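Local coordinates for protein BlEst2 (Bacillus licheniformis, PDB 6WPX) that probably hydrolyses ester bonds as a lipase-type esterase whose C-terminal domain has autoinhibitory effects, in its propeptide form, at residues A[405-416]-A[445-456]. Sequence-based numbering, arbitrary orientation.
Sequences ANVKASVRSIRY and GMYSVTIDLSGK
R415 lays its aliphatic stem over one face of the Y447 ring, in a CH-pi contact with CG 3.8 Å from the ring centroid and 15° off the normal. CG stands anti to the backbone N (chi1 -174°), which runs the R415 chain out alongside the tyrosine; CD reaches Y447 OH at 3.3 Å, while the guanidinium plane is turned 54° from the ring and its NH1 pairs with E417. Y447 OH itself bonds to K443 O. On the other side of the sheet, the Y416 ring carries I414 CG2 over one face and receives M446 O at its edge, in plane, 3.4 Å from CD1. M446 O also accepts the Y416 N-H, N to O 2.7 Å, so one oxygen meets both backbone and ring.

These pairs illustrate how an antiparallel ladder sorts its side chains. Hydrogen-bonded pairs from K408–S454 to Y416–M446 alternate with non-hydrogen-bonded ones, and a beta bulge before K408 shifts the register by one, leaving A405 paired with K456. Along the Y447 side runs an apolar row: A409 CB touches L453 CD2 at 3.6 Å, and V411 CG1 meets V449 CG1 at 3.8 Å. The reverse side is more polar. There S410 OG rests against D452 CB (3.5 Å), and the buried D452 carboxylate is held by R293, T466 and W161, probably favouring its charged form.

Both strands are interior to a C-terminal antiparallel sheet, between 420-431 and 462-473. Helix 432-438 covers the apolar row through I432 and L435, whereas Y158, whose ring meets Y416 edge-to-face, N160 and W161 bring the hydrolase part against the opposite face, consistent with a C-terminal region that restrains the enzyme.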
loop_
_atom_site.group_PDB
_atom_site.type_symbol
_atom_site.label_atom_id
_atom_site.label_comp_id
_atom_site.label_asym_id
_atom_site.label_seq_id
_atom_site.Cartn_x
_atom_site.Cartn_y
_atom_site.Cartn_z
ATOM N N ALA A 405 27.510 14.099 -8.664
ATOM C CA ALA A 405 28.943 13.955 -8.316
ATOM C C ALA A 405 29.176 13.240 -6.981
ATOM O O ALA A 405 28.440 13.515 -6.029
ATOM C CB ALA A 405 29.565 15.326 -8.272
ATOM N N ASN A 406 30.216 12.398 -6.948
ATOM C CA ASN A 406 30.693 11.625 -5.770
ATOM C C ASN A 406 29.553 10.752 -5.224
ATOM O O ASN A 406 29.385 10.726 -4.001
ATOM C CB ASN A 406 31.260 12.550 -4.692
ATOM C CG ASN A 406 32.145 13.678 -5.197
ATOM O OD1 ASN A 406 32.620 13.667 -6.325
ATOM N ND2 ASN A 406 32.360 14.682 -4.368
ATOM N N VAL A 407 28.872 10.003 -6.088
ATOM C CA VAL A 407 27.684 9.213 -5.662
ATOM C C VAL A 407 28.071 7.918 -4.955
ATOM O O VAL A 407 28.721 7.085 -5.560
ATOM C CB VAL A 407 26.707 8.894 -6.811
ATOM C CG1 VAL A 407 25.567 8.017 -6.317
ATOM C CG2 VAL A 407 26.182 10.124 -7.521
ATOM N N LYS A 408 27.553 7.730 -3.745
ATOM C CA LYS A 408 27.784 6.525 -2.953
ATOM C C LYS A 408 26.436 5.834 -2.693
ATOM O O LYS A 408 25.393 6.507 -2.681
ATOM C CB LYS A 408 28.479 6.855 -1.622
ATOM C CG LYS A 408 29.931 7.314 -1.776
ATOM C CD LYS A 408 30.918 6.145 -1.880
ATOM C CE LYS A 408 32.324 6.617 -2.158
ATOM N NZ LYS A 408 33.225 5.484 -2.493
ATOM N N ALA A 409 26.461 4.495 -2.516
ATOM C CA ALA A 409 25.286 3.673 -2.257
ATOM C C ALA A 409 25.612 2.584 -1.260
ATOM O O ALA A 409 26.495 1.769 -1.511
ATOM C CB ALA A 409 24.788 3.052 -3.543
ATOM N N SER A 410 24.908 2.568 -0.126
ATOM C CA SER A 410 25.077 1.532 0.901
ATOM C C SER A 410 23.805 0.676 0.887
ATOM O O SER A 410 22.696 1.210 0.777
ATOM C CB SER A 410 25.354 2.147 2.269
ATOM O OG SER A 410 24.257 2.933 2.699
ATOM N N VAL A 411 23.960 -0.639 0.883
ATOM C CA VAL A 411 22.848 -1.577 0.793
ATOM C C VAL A 411 22.538 -2.290 2.118
ATOM O O VAL A 411 23.447 -2.816 2.756
ATOM C CB VAL A 411 23.112 -2.582 -0.358
ATOM C CG1 VAL A 411 22.034 -3.663 -0.424
ATOM C CG2 VAL A 411 23.216 -1.853 -1.691
ATOM N N ARG A 412 21.255 -2.297 2.510
ATOM C CA ARG A 412 20.689 -3.015 3.660
ATOM C C ARG A 412 19.589 -3.876 3.059
ATOM O O ARG A 412 18.839 -3.392 2.214
ATOM C CB ARG A 412 20.104 -2.061 4.707
ATOM C CG ARG A 412 21.160 -1.478 5.625
ATOM C CD ARG A 412 20.659 -0.263 6.395
ATOM N NE ARG A 412 21.800 0.468 6.935
ATOM C CZ ARG A 412 22.279 0.306 8.161
ATOM N NH1 ARG A 412 23.372 0.954 8.541
ATOM N NH2 ARG A 412 21.673 -0.508 9.016
ATOM N N SER A 413 19.557 -5.165 3.398
ATOM C CA SER A 413 18.549 -6.037 2.823
ATOM C C SER A 413 18.015 -7.071 3.812
ATOM O O SER A 413 18.656 -7.369 4.827
ATOM C CB SER A 413 19.079 -6.716 1.561
ATOM O OG SER A 413 20.196 -7.515 1.904
ATOM N N ILE A 414 16.798 -7.564 3.537
ATOM C CA ILE A 414 16.153 -8.645 4.287
ATOM C C ILE A 414 15.586 -9.611 3.262
ATOM O O ILE A 414 14.920 -9.184 2.315
ATOM C CB ILE A 414 15.033 -8.227 5.299
ATOM C CG1 ILE A 414 15.491 -7.144 6.281
ATOM C CG2 ILE A 414 14.521 -9.449 6.079
ATOM C CD1 ILE A 414 14.302 -6.345 6.979
ATOM N N ARG A 415 15.849 -10.907 3.460
ATOM C CA ARG A 415 15.268 -11.966 2.662
ATOM C C ARG A 415 14.369 -12.771 3.601
ATOM O O ARG A 415 14.804 -13.217 4.663
ATOM C CB ARG A 415 16.332 -12.849 1.984
ATOM C CG ARG A 415 15.700 -13.862 1.024
ATOM C CD ARG A 415 16.711 -14.814 0.425
ATOM N NE ARG A 415 17.557 -15.452 1.436
ATOM C CZ ARG A 415 17.266 -16.601 2.032
ATOM N NH1 ARG A 415 16.161 -17.259 1.715
ATOM N NH2 ARG A 415 18.082 -17.103 2.950
ATOM N N TYR A 416 13.102 -12.896 3.222
ATOM C CA TYR A 416 12.061 -13.615 3.948
ATOM C C TYR A 416 11.725 -14.895 3.200
ATOM O O TYR A 416 11.835 -14.940 1.978
ATOM C CB TYR A 416 10.762 -12.784 4.033
ATOM C CG TYR A 416 10.890 -11.435 4.693
ATOM C CD1 TYR A 416 11.236 -10.306 3.952
ATOM C CD2 TYR A 416 10.610 -11.270 6.044
ATOM C CE1 TYR A 416 11.318 -9.051 4.546
ATOM C CE2 TYR A 416 10.743 -10.028 6.661
ATOM C CZ TYR A 416 11.060 -8.914 5.899
ATOM O OH TYR A 416 11.158 -7.669 6.489
ATOM N N GLY A 445 12.596 -16.546 -2.252
ATOM C CA GLY A 445 12.043 -15.737 -1.164
ATOM C C GLY A 445 11.660 -14.300 -1.484
ATOM O O GLY A 445 11.863 -13.822 -2.605
ATOM N N MET A 446 11.115 -13.593 -0.481
ATOM C CA MET A 446 10.717 -12.181 -0.599
ATOM C C MET A 446 11.900 -11.349 -0.143
ATOM O O MET A 446 12.353 -11.494 0.993
ATOM C CB MET A 446 9.546 -11.834 0.342
ATOM C CG MET A 446 8.196 -11.773 -0.288
ATOM S SD MET A 446 8.032 -10.953 -1.878
ATOM C CE MET A 446 8.471 -9.345 -1.520
ATOM N N TYR A 447 12.361 -10.452 -0.997
ATOM C CA TYR A 447 13.466 -9.564 -0.672
ATOM C C TYR A 447 12.967 -8.152 -0.466
ATOM O O TYR A 447 12.101 -7.671 -1.195
ATOM C CB TYR A 447 14.463 -9.506 -1.831
ATOM C CG TYR A 447 15.270 -10.758 -2.028
ATOM C CD1 TYR A 447 14.740 -11.855 -2.710
ATOM C CD2 TYR A 447 16.586 -10.837 -1.586
ATOM C CE1 TYR A 447 15.490 -13.007 -2.911
ATOM C CE2 TYR A 447 17.355 -11.978 -1.807
ATOM C CZ TYR A 447 16.806 -13.053 -2.482
ATOM O OH TYR A 447 17.552 -14.186 -2.681
ATOM N N SER A 448 13.577 -7.469 0.468
ATOM C CA SER A 448 13.378 -6.052 0.611
ATOM C C SER A 448 14.786 -5.475 0.588
ATOM O O SER A 448 15.618 -5.886 1.374
ATOM C CB SER A 448 12.642 -5.689 1.887
ATOM O OG SER A 448 12.615 -4.274 1.887
ATOM N N VAL A 449 15.076 -4.594 -0.372
ATOM C CA VAL A 449 16.384 -3.993 -0.502
ATOM C C VAL A 449 16.282 -2.511 -0.304
ATOM O O VAL A 449 15.487 -1.853 -0.954
ATOM C CB VAL A 449 17.098 -4.375 -1.828
ATOM C CG1 VAL A 449 18.549 -3.905 -1.812
ATOM C CG2 VAL A 449 17.035 -5.884 -2.068
ATOM N N THR A 450 17.075 -1.996 0.635
ATOM C CA THR A 450 17.171 -0.573 0.930
ATOM C C THR A 450 18.511 -0.083 0.419
ATOM O O THR A 450 19.546 -0.538 0.891
ATOM C CB THR A 450 16.993 -0.300 2.424
ATOM O OG1 THR A 450 15.672 -0.668 2.806
ATOM C CG2 THR A 450 17.172 1.161 2.754
ATOM N N ILE A 451 18.495 0.864 -0.520
ATOM C CA ILE A 451 19.709 1.445 -1.089
ATOM C C ILE A 451 19.767 2.896 -0.664
ATOM O O ILE A 451 18.926 3.696 -1.081
ATOM C CB ILE A 451 19.791 1.280 -2.643
ATOM C CG1 ILE A 451 19.692 -0.209 -3.072
ATOM C CG2 ILE A 451 21.077 1.935 -3.208
ATOM C CD1 ILE A 451 18.366 -0.536 -3.698
ATOM N N ASP A 452 20.734 3.228 0.192
ATOM C CA ASP A 452 20.910 4.610 0.636
ATOM C C ASP A 452 21.929 5.311 -0.238
ATOM O O ASP A 452 23.101 4.917 -0.272
ATOM C CB ASP A 452 21.293 4.694 2.128
ATOM C CG ASP A 452 20.029 4.822 2.968
ATOM O OD1 ASP A 452 19.450 5.943 3.006
ATOM O OD2 ASP A 452 19.580 3.793 3.532
ATOM N N LEU A 453 21.461 6.327 -0.963
ATOM C CA LEU A 453 22.247 7.148 -1.865
ATOM C C LEU A 453 22.626 8.455 -1.228
ATOM O O LEU A 453 21.798 9.110 -0.600
ATOM C CB LEU A 453 21.463 7.447 -3.153
ATOM C CG LEU A 453 21.065 6.283 -4.054
ATOM C CD1 LEU A 453 20.346 6.803 -5.274
ATOM C CD2 LEU A 453 22.292 5.502 -4.542
ATOM N N SER A 454 23.877 8.867 -1.453
ATOM C CA SER A 454 24.442 10.131 -1.006
ATOM C C SER A 454 25.389 10.646 -2.097
ATOM O O SER A 454 25.851 9.877 -2.937
ATOM C CB SER A 454 25.216 9.948 0.299
ATOM O OG SER A 454 26.264 9.009 0.130
ATOM N N GLY A 455 25.684 11.934 -2.032
ATOM C CA GLY A 455 26.588 12.616 -2.943
ATOM C C GLY A 455 26.292 14.094 -3.016
ATOM O O GLY A 455 25.684 14.667 -2.112
ATOM N N LYS A 456 26.704 14.716 -4.114
ATOM C CA LYS A 456 26.531 16.137 -4.351
ATOM C C LYS A 456 25.742 16.349 -5.617
ATOM O O LYS A 456 25.862 15.544 -6.541
ATOM C CB LYS A 456 27.910 16.785 -4.517
ATOM C CG LYS A 456 28.470 17.438 -3.265
ATOM C CD LYS A 456 29.950 17.841 -3.464
ATOM C CE LYS A 456 30.195 18.727 -4.668
ATOM N NZ LYS A 456 31.631 19.047 -4.868
#